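Local coordinates for regulator of polyketide synthase expression (PDB 3ONQ), which probably acts as a transcriptional regulator that binds DNA through a C-terminal PucR-type helix-turn-helix domain, although its targets and signal are not established, at residues 23-28 / 85-90; 56-61 / 141-146; 96-101 / 134-139. All blocks are in the same frame, centred on the assembly; numbering follows the deposited sequence.

Contact 1: 23-28 / 85-90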
loop_
_atom_site.group_PDB
_atom_site.type_symbol
_atom_site.label_atom_id
_atom_site.label_comp_id
_atom_site.label_asym_id
_atom_site.label_seq_id
_atom_site.Cartn_x
_atom_site.Cartn_y
_atom_site.Cartn_z
ATOM N N THR B 23 -4.732 -28.047 -3.133
ATOM C CA THR B 23 -5.140 -26.962 -4.022
ATOM C C THR B 23 -5.090 -25.630 -3.283
ATOM O O THR B 23 -4.641 -24.612 -3.825
ATOM C CB THR B 23 -6.557 -27.201 -4.613
ATOM O OG1 THR B 23 -6.561 -28.434 -5.340
ATOM C CG2 THR B 23 -6.939 -26.076 -5.566
ATOM N N ILE B 24 -5.530 -25.637 -2.033
ATOM C CA ILE B 24 -5.505 -24.422 -1.245
ATOM C C ILE B 24 -4.050 -23.950 -1.076
ATOM O O ILE B 24 -3.761 -22.756 -1.162
ATOM C CB ILE B 24 -6.178 -24.627 0.116
ATOM C CG1 ILE B 24 -7.633 -25.062 -0.091
ATOM C CG2 ILE B 24 -6.117 -23.345 0.955
ATOM C CD1 ILE B 24 -8.385 -25.323 1.182
ATOM N N GLU B 25 -3.143 -24.894 -0.852
ATOM C CA GLU B 25 -1.727 -24.568 -0.704
ATOM C C GLU B 25 -1.148 -24.001 -2.007
ATOM O O GLU B 25 -0.481 -22.964 -2.002
ATOM C CB GLU B 25 -0.923 -25.797 -0.273
ATOM C CG GLU B 25 0.564 -25.501 -0.067
ATOM C CD GLU B 25 1.400 -26.757 0.097
ATOM O OE1 GLU B 25 1.158 -27.731 -0.643
ATOM O OE2 GLU B 25 2.300 -26.772 0.962
ATOM N N ARG B 26 -1.407 -24.684 -3.118
ATOM C CA ARG B 26 -0.850 -24.258 -4.392
ATOM C C ARG B 26 -1.368 -22.874 -4.739
ATOM O O ARG B 26 -0.625 -22.039 -5.272
ATOM C CB ARG B 26 -1.168 -25.247 -5.513
ATOM C CG ARG B 26 -0.658 -24.791 -6.874
ATOM C CD ARG B 26 -0.903 -25.837 -7.959
ATOM N NE ARG B 26 -2.049 -26.703 -7.672
ATOM C CZ ARG B 26 -3.319 -26.424 -7.971
ATOM N NH1 ARG B 26 -3.641 -25.279 -8.569
ATOM N NH2 ARG B 26 -4.275 -27.294 -7.659
ATOM N N LEU B 27 -2.644 -22.639 -4.431
ATOM C CA LEU B 27 -3.266 -21.342 -4.688
ATOM C C LEU B 27 -2.633 -20.247 -3.835
ATOM O O LEU B 27 -2.345 -19.157 -4.328
ATOM C CB LEU B 27 -4.777 -21.394 -4.449
ATOM C CG LEU B 27 -5.533 -20.073 -4.608
ATOM C CD1 LEU B 27 -5.448 -19.558 -6.045
ATOM C CD2 LEU B 27 -7.004 -20.230 -4.180
ATOM N N ALA B 28 -2.426 -20.525 -2.551
ATOM C CA ALA B 28 -1.790 -19.534 -1.693
ATOM C C ALA B 28 -0.355 -19.283 -2.171
ATOM O O ALA B 28 0.100 -18.143 -2.230
ATOM C CB ALA B 28 -1.796 -19.992 -0.257
ATOM N N HIS B 85 3.490 -25.741 10.042
ATOM C CA HIS B 85 3.104 -25.097 8.792
ATOM C C HIS B 85 4.309 -24.898 7.898
ATOM O O HIS B 85 5.303 -24.297 8.312
ATOM C CB HIS B 85 2.447 -23.750 9.069
ATOM C CG HIS B 85 1.339 -23.825 10.070
ATOM N ND1 HIS B 85 0.223 -24.611 9.884
ATOM C CD2 HIS B 85 1.180 -23.223 11.275
ATOM C CE1 HIS B 85 -0.579 -24.488 10.926
ATOM N NE2 HIS B 85 -0.022 -23.651 11.784
ATOM N N VAL B 86 4.223 -25.431 6.684
ATOM C CA VAL B 86 5.159 -25.086 5.634
ATOM C C VAL B 86 4.442 -25.158 4.278
ATOM O O VAL B 86 3.893 -26.196 3.901
ATOM C CB VAL B 86 6.445 -25.952 5.692
ATOM C CG1 VAL B 86 6.112 -27.411 5.567
ATOM C CG2 VAL B 86 7.442 -25.522 4.611
ATOM N N VAL B 87 4.403 -24.026 3.580
ATOM C CA VAL B 87 3.822 -23.956 2.241
ATOM C C VAL B 87 4.897 -24.247 1.217
ATOM O O VAL B 87 5.922 -23.554 1.164
ATOM C CB VAL B 87 3.225 -22.570 1.964
ATOM C CG1 VAL B 87 2.844 -22.432 0.483
ATOM C CG2 VAL B 87 2.008 -22.342 2.871
ATOM N N ILE B 88 4.664 -25.276 0.408
ATOM C CA ILE B 88 5.654 -25.729 -0.562
ATOM C C ILE B 88 5.094 -25.622 -1.963
ATOM O O ILE B 88 3.931 -25.946 -2.194
ATOM C CB ILE B 88 6.065 -27.184 -0.286
ATOM C CG1 ILE B 88 6.622 -27.302 1.136
ATOM C CG2 ILE B 88 7.073 -27.682 -1.331
ATOM C CD1 ILE B 88 7.189 -28.665 1.466
ATOM N N GLY B 89 5.914 -25.155 -2.897
ATOM C CA GLY B 89 5.484 -25.031 -4.283
ATOM C C GLY B 89 6.663 -25.081 -5.234
ATOM O O GLY B 89 7.813 -24.964 -4.822
ATOM N N THR B 90 6.388 -25.257 -6.516
ATOM C CA THR B 90 7.464 -25.340 -7.486
ATOM C C THR B 90 7.425 -24.160 -8.427
ATOM O O THR B 90 6.368 -23.571 -8.675
ATOM C CB THR B 90 7.405 -26.631 -8.306
ATOM O OG1 THR B 90 6.181 -26.657 -9.042
ATOM C CG2 THR B 90 7.462 -27.838 -7.388
#
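The carboxylate of Glu25 lies with one face against the backbone of Ile88: the carbonyl O of Ile88 sits almost directly above Glu25 CD, 3.5 Å away, and Ile88 N stands over the same face nearer the OE2 end. Beyond OE2 comes Val86 O. The setting is an alpha-beta-alpha sandwich, with helix 21-33 laid across the border of the sheet at strand 86-91, outermost within this chain; the two short segments are turned 74° from one another and their axes approach to 7.9 Å. In an antiparallel edge strand every second residue turns its N-H and C=O outward. Val87 and Gly89 spend theirs on strand 94-100, so Ile88 N faces the helix and donates to Glu25 OE2 at 2.9 Å. The bond is nearly straight at the donor, but the acceptor is met from 59° out of the carboxylate plane. OE2 has a second partner in Arg75 of helix 67-80, which forms a salt bridge to it through NH2 and a hydrogen bond to Val86 O through NH1. One guanidinium thus serves both acceptors, which probably makes the 3.4 Å approach of Glu25 OE2 and Val86 O tolerable; its charge would also favour an ionised Glu25. The side chain gets this far because CG stands anti to the backbone N (chi1 -178°) and the chain stays extended beyond it. The neighbouring Ile24 packs on helix 39-48 and on Thr23 of the second subunit. Apolar contact is slight: the side chains of Glu25 and Val87 pass alongside one another, pointing opposite ways, with Glu25 CG 3.9 Å from Val87 CG1.

Contact 2: 56-61 / 141-146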
loop_
_atom_site.group_PDB
_atom_site.type_symbol
_atom_site.label_atom_id
_atom_site.label_comp_id
_atom_site.label_asym_id
_atom_site.label_seq_id
_atom_site.Cartn_x
_atom_site.Cartn_y
_atom_site.Cartn_z
ATOM N N CYS B 56 7.910 -15.916 9.386
ATOM C CA CYS B 56 8.148 -16.946 8.396
ATOM C C CYS B 56 9.461 -16.663 7.685
ATOM O O CYS B 56 10.003 -15.559 7.801
ATOM C CB CYS B 56 6.995 -16.970 7.377
ATOM S SG CYS B 56 6.851 -15.436 6.374
ATOM N N PHE B 57 9.955 -17.658 6.948
ATOM C CA PHE B 57 11.124 -17.494 6.095
ATOM C C PHE B 57 11.013 -18.536 5.005
ATOM O O PHE B 57 10.208 -19.466 5.108
ATOM C CB PHE B 57 12.431 -17.679 6.883
ATOM C CG PHE B 57 12.553 -19.024 7.552
ATOM C CD1 PHE B 57 13.072 -20.112 6.864
ATOM C CD2 PHE B 57 12.159 -19.197 8.868
ATOM C CE1 PHE B 57 13.184 -21.354 7.479
ATOM C CE2 PHE B 57 12.272 -20.433 9.490
ATOM C CZ PHE B 57 12.778 -21.520 8.792
ATOM N N ALA B 58 11.823 -18.389 3.965
ATOM C CA ALA B 58 11.728 -19.283 2.827
ATOM C C ALA B 58 13.079 -19.903 2.491
ATOM O O ALA B 58 14.133 -19.297 2.714
ATOM C CB ALA B 58 11.161 -18.531 1.614
ATOM N N ILE B 59 13.035 -21.118 1.960
ATOM C CA ILE B 59 14.217 -21.800 1.467
ATOM C C ILE B 59 13.862 -22.285 0.081
ATOM O O ILE B 59 12.734 -22.750 -0.143
ATOM C CB ILE B 59 14.566 -23.025 2.328
ATOM C CG1 ILE B 59 14.830 -22.607 3.770
ATOM C CG2 ILE B 59 15.791 -23.736 1.768
ATOM C CD1 ILE B 59 15.096 -23.794 4.717
ATOM N N GLY B 60 14.801 -22.177 -0.856
ATOM C CA GLY B 60 14.537 -22.605 -2.216
ATOM C C GLY B 60 15.794 -23.114 -2.890
ATOM O O GLY B 60 16.902 -22.677 -2.573
ATOM N N GLY B 61 15.615 -24.048 -3.818
ATOM C CA GLY B 61 16.706 -24.590 -4.606
ATOM C C GLY B 61 16.153 -25.686 -5.493
ATOM O O GLY B 61 14.945 -25.761 -5.705
ATOM N N ARG B 141 9.285 -14.234 -2.947
ATOM C CA ARG B 141 9.757 -13.532 -4.125
ATOM C C ARG B 141 11.274 -13.273 -4.089
ATOM O O ARG B 141 11.960 -13.492 -5.081
ATOM C CB ARG B 141 8.953 -12.254 -4.361
ATOM C CG ARG B 141 7.552 -12.546 -4.908
ATOM C CD ARG B 141 6.733 -11.285 -5.134
ATOM N NE ARG B 141 7.329 -10.361 -6.098
ATOM C CZ ARG B 141 7.108 -10.401 -7.411
ATOM N NH1 ARG B 141 6.312 -11.330 -7.925
ATOM N NH2 ARG B 141 7.680 -9.512 -8.215
ATOM N N GLU B 142 11.811 -12.838 -2.955
ATOM C CA GLU B 142 13.257 -12.630 -2.900
ATOM C C GLU B 142 13.976 -13.952 -3.126
ATOM O O GLU B 142 15.078 -13.984 -3.695
ATOM C CB GLU B 142 13.704 -11.963 -1.593
ATOM C CG GLU B 142 13.493 -12.796 -0.323
ATOM C CD GLU B 142 13.562 -11.932 0.938
ATOM O OE1 GLU B 142 14.280 -10.911 0.934
ATOM O OE2 GLU B 142 12.882 -12.258 1.930
ATOM N N THR B 143 13.347 -15.045 -2.699
ATOM C CA THR B 143 13.913 -16.375 -2.911
ATOM C C THR B 143 13.876 -16.728 -4.401
ATOM O O THR B 143 14.887 -17.129 -4.982
ATOM C CB THR B 143 13.191 -17.446 -2.081
ATOM O OG1 THR B 143 13.404 -17.187 -0.686
ATOM C CG2 THR B 143 13.728 -18.835 -2.408
HETATM N N MSE B 144 12.715 -16.560 -5.022
HETATM C CA MSE B 144 12.590 -16.769 -6.463
HETATM C C MSE B 144 13.624 -15.957 -7.267
HETATM O O MSE B 144 14.346 -16.507 -8.092
HETATM C CB MSE B 144 11.190 -16.412 -6.949
HETATM C CG MSE B 144 11.080 -16.314 -8.502
HETATM SE SE MSE B 144 9.287 -15.732 -9.008
HETATM C CE MSE B 144 9.465 -13.847 -8.524
ATOM N N PHE B 145 13.667 -14.649 -7.051
ATOM C CA PHE B 145 14.599 -13.802 -7.796
ATOM C C PHE B 145 16.078 -14.133 -7.532
ATOM O O PHE B 145 16.900 -14.053 -8.447
ATOM C CB PHE B 145 14.346 -12.324 -7.511
ATOM C CG PHE B 145 13.189 -11.735 -8.280
ATOM C CD1 PHE B 145 13.259 -11.582 -9.654
ATOM C CD2 PHE B 145 12.060 -11.276 -7.614
ATOM C CE1 PHE B 145 12.211 -11.010 -10.369
ATOM C CE2 PHE B 145 11.012 -10.710 -8.307
ATOM C CZ PHE B 145 11.079 -10.576 -9.687
ATOM N N SER B 146 16.413 -14.483 -6.291
ATOM C CA SER B 146 17.788 -14.861 -5.948
ATOM C C SER B 146 18.211 -16.106 -6.711
ATOM O O SER B 146 19.321 -16.176 -7.226
ATOM C CB SER B 146 17.974 -15.093 -4.435
ATOM O OG SER B 146 17.932 -13.873 -3.713
#
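Helix 141-146 runs in nearly the same direction as strand 56-61, 22° from it at an axis distance of 8.2 Å, and comes nearest where Thr143 faces Gly60. Thr143 carries the contact with both of its branches. OG1 meets the methyl of Ala58, the distance from Thr143 OG1 to Ala58 CB being 3.5 Å, while CG2 lies over the backbone of Gly60, 3.8 Å from Gly60 N. The first torsion (chi1 -65°) shares out these roles: CG2 is held anti to the backbone N, and OG1 turns back beside that N, from where it also hydrogen-bonds Ala139 O one turn earlier in the helix. The hydroxyl therefore has its polar partner within the helix and offers the strand only van der Waals contact. Gly60 allows the close fit, since a CB there would stand 2.7 Å from Thr143 CG2. With an alanine in place of Thr143, the branches touching Ala58 and Gly60 would be gone, which would probably open a gap above the strand and cost Ala139 O its hydroxyl partner. Further along, Ser146 OG donates to Glu142 O at 2.9 Å, and Ser146 N bonds the same oxygen from the opposite face of its carbonyl plane, so two bonds grip one acceptor. Farther from the sheet, the methyl of Met144, a selenomethionine, lies 3.5 Å above the ring plane of Phe145, offset toward the rim. Glu142 makes a salt bridge with Arg130 of the adjoining strand 124-131, and on the other side of the sheet Ile59 packs on helix 107-114. A helix nearly aligned with the strand beneath it, set close over small residues, is the alpha/beta layer packing of an alpha-beta-alpha sandwich.

Contact 3: 96-101 / 134-139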
loop_
_atom_site.group_PDB
_atom_site.type_symbol
_atom_site.label_atom_id
_atom_site.label_comp_id
_atom_site.label_asym_id
_atom_site.label_seq_id
_atom_site.Cartn_x
_atom_site.Cartn_y
_atom_site.Cartn_z
ATOM N N LEU B 96 10.320 -24.217 -3.798
ATOM C CA LEU B 96 10.384 -23.185 -2.763
ATOM C C LEU B 96 9.515 -23.609 -1.594
ATOM O O LEU B 96 8.417 -24.123 -1.789
ATOM C CB LEU B 96 9.905 -21.825 -3.285
ATOM C CG LEU B 96 10.873 -20.947 -4.081
ATOM C CD1 LEU B 96 11.491 -21.712 -5.217
ATOM C CD2 LEU B 96 10.164 -19.693 -4.596
ATOM N N ALA B 97 10.018 -23.393 -0.384
ATOM C CA ALA B 97 9.300 -23.740 0.827
ATOM C C ALA B 97 9.270 -22.540 1.752
ATOM O O ALA B 97 10.316 -21.967 2.080
ATOM C CB ALA B 97 9.970 -24.918 1.526
ATOM N N LEU B 98 8.064 -22.178 2.176
ATOM C CA LEU B 98 7.852 -21.105 3.122
ATOM C C LEU B 98 7.496 -21.731 4.463
ATOM O O LEU B 98 6.431 -22.331 4.607
ATOM C CB LEU B 98 6.697 -20.232 2.652
ATOM C CG LEU B 98 6.301 -19.100 3.600
ATOM C CD1 LEU B 98 7.294 -17.949 3.486
ATOM C CD2 LEU B 98 4.891 -18.633 3.286
ATOM N N ALA B 99 8.382 -21.596 5.445
ATOM C CA ALA B 99 8.144 -22.193 6.759
ATOM C C ALA B 99 7.629 -21.169 7.760
ATOM O O ALA B 99 8.075 -20.017 7.792
ATOM C CB ALA B 99 9.416 -22.855 7.291
ATOM N N CYS B 100 6.690 -21.593 8.589
ATOM C CA CYS B 100 6.246 -20.738 9.671
ATOM C C CYS B 100 7.281 -20.817 10.788
ATOM O O CYS B 100 7.681 -21.907 11.205
ATOM C CB CYS B 100 4.863 -21.164 10.186
ATOM S SG CYS B 100 4.319 -20.148 11.575
ATOM N N GLN B 101 7.747 -19.672 11.257
ATOM C CA GLN B 101 8.764 -19.702 12.291
ATOM C C GLN B 101 8.111 -19.818 13.655
ATOM O O GLN B 101 7.530 -18.863 14.162
ATOM C CB GLN B 101 9.685 -18.490 12.233
ATOM C CG GLN B 101 10.638 -18.441 13.426
ATOM C CD GLN B 101 11.580 -17.269 13.380
ATOM O OE1 GLN B 101 12.591 -17.297 12.675
ATOM N NE2 GLN B 101 11.261 -16.225 14.136
ATOM N N ALA B 134 2.241 -10.351 3.927
ATOM C CA ALA B 134 3.120 -9.523 3.097
ATOM C C ALA B 134 4.579 -9.997 3.185
ATOM O O ALA B 134 5.295 -10.002 2.188
ATOM C CB ALA B 134 3.009 -8.050 3.491
ATOM N N GLY B 135 5.016 -10.393 4.378
ATOM C CA GLY B 135 6.362 -10.915 4.555
ATOM C C GLY B 135 6.538 -12.244 3.844
ATOM O O GLY B 135 7.554 -12.488 3.200
ATOM N N ALA B 136 5.535 -13.106 3.963
ATOM C CA ALA B 136 5.517 -14.370 3.245
ATOM C C ALA B 136 5.715 -14.137 1.748
ATOM O O ALA B 136 6.535 -14.802 1.108
ATOM C CB ALA B 136 4.199 -15.107 3.509
ATOM N N SER B 137 4.973 -13.187 1.186
ATOM C CA SER B 137 5.106 -12.890 -0.246
ATOM C C SER B 137 6.518 -12.374 -0.549
ATOM O O SER B 137 7.138 -12.768 -1.534
ATOM C CB SER B 137 4.075 -11.852 -0.679
ATOM O OG SER B 137 4.210 -11.547 -2.061
ATOM N N HIS B 138 7.010 -11.491 0.311
ATOM C CA HIS B 138 8.374 -10.986 0.214
ATOM C C HIS B 138 9.416 -12.117 0.255
ATOM O O HIS B 138 10.324 -12.168 -0.578
ATOM C CB HIS B 138 8.640 -9.985 1.353
ATOM C CG HIS B 138 9.919 -9.228 1.204
ATOM N ND1 HIS B 138 10.248 -8.145 1.991
ATOM C CD2 HIS B 138 10.964 -9.397 0.349
ATOM C CE1 HIS B 138 11.428 -7.676 1.628
ATOM N NE2 HIS B 138 11.883 -8.420 0.633
ATOM N N ALA B 139 9.295 -13.010 1.233
ATOM C CA ALA B 139 10.235 -14.120 1.388
ATOM C C ALA B 139 10.256 -15.012 0.151
ATOM O O ALA B 139 11.316 -15.384 -0.353
ATOM C CB ALA B 139 9.893 -14.954 2.644
#
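The contact between Leu98 and the two alanines Ala136 and Ala139 is apolar. The two methyls of the leucine divide the alanines between them: CD2 touches the methyl of Ala136, with 3.6 Å from Leu98 CD2 to Ala136 CB, and the other branch reaches a turn further, with 4.1 Å from Leu98 CD1 to Ala139 CB. Leu98 CD1 also lies against the helix backbone, 4.0 Å from Ala136 CA. With CG anti to the backbone N (chi1 176°) and chi2 at 77°, both methyls come to the helix. The alanines, three residues apart, fall on one side of it and let the leucine come close to the main chain.

No hydrogen bond crosses between the segments. Within the helix, Ala139 N bonds Gly135 O at 2.7 Å. Polar side chains of the helix look to other partners: Ser137, whose CB points away from the strand, bonds the carbonyl O of Leu32 through OG, and the His138 ring stacks with that of Tyr176.

Around the pair the core is closed by neighbours of both layers. Leu140, the next residue of helix 132-149, packs on Leu98 and Leu96, and Trp50 lies against Leu98 and Cys100. Cys56, on the adjacent strand 55-61, touches both Leu98 and Ala136, while Ser127 of strand 124-131 meets Ala139, so the helix spans several strands of the sheet.

In the fold
The three contacts cross one mixed sheet from its border inward: contact 1 on strand 86-91, contact 3 on strand 94-100, contact 2 on strand 55-61. Contacts 1 and 3 have centres 11 Å apart and are joined by strand pairing, Val87 O lying 2.7 Å from Leu98 N. Contacts 2 and 3, with centres 8 Å apart, share helix 132-149 and the next pairing, Phe57 O being 2.8 Å from Ala99 N; contact 3 is nested in the loop that contact 2 closes. Contacts 1 and 2 do not touch, their nearest atoms being about 7 Å apart. No active site or ligand pocket is identified at any of the three.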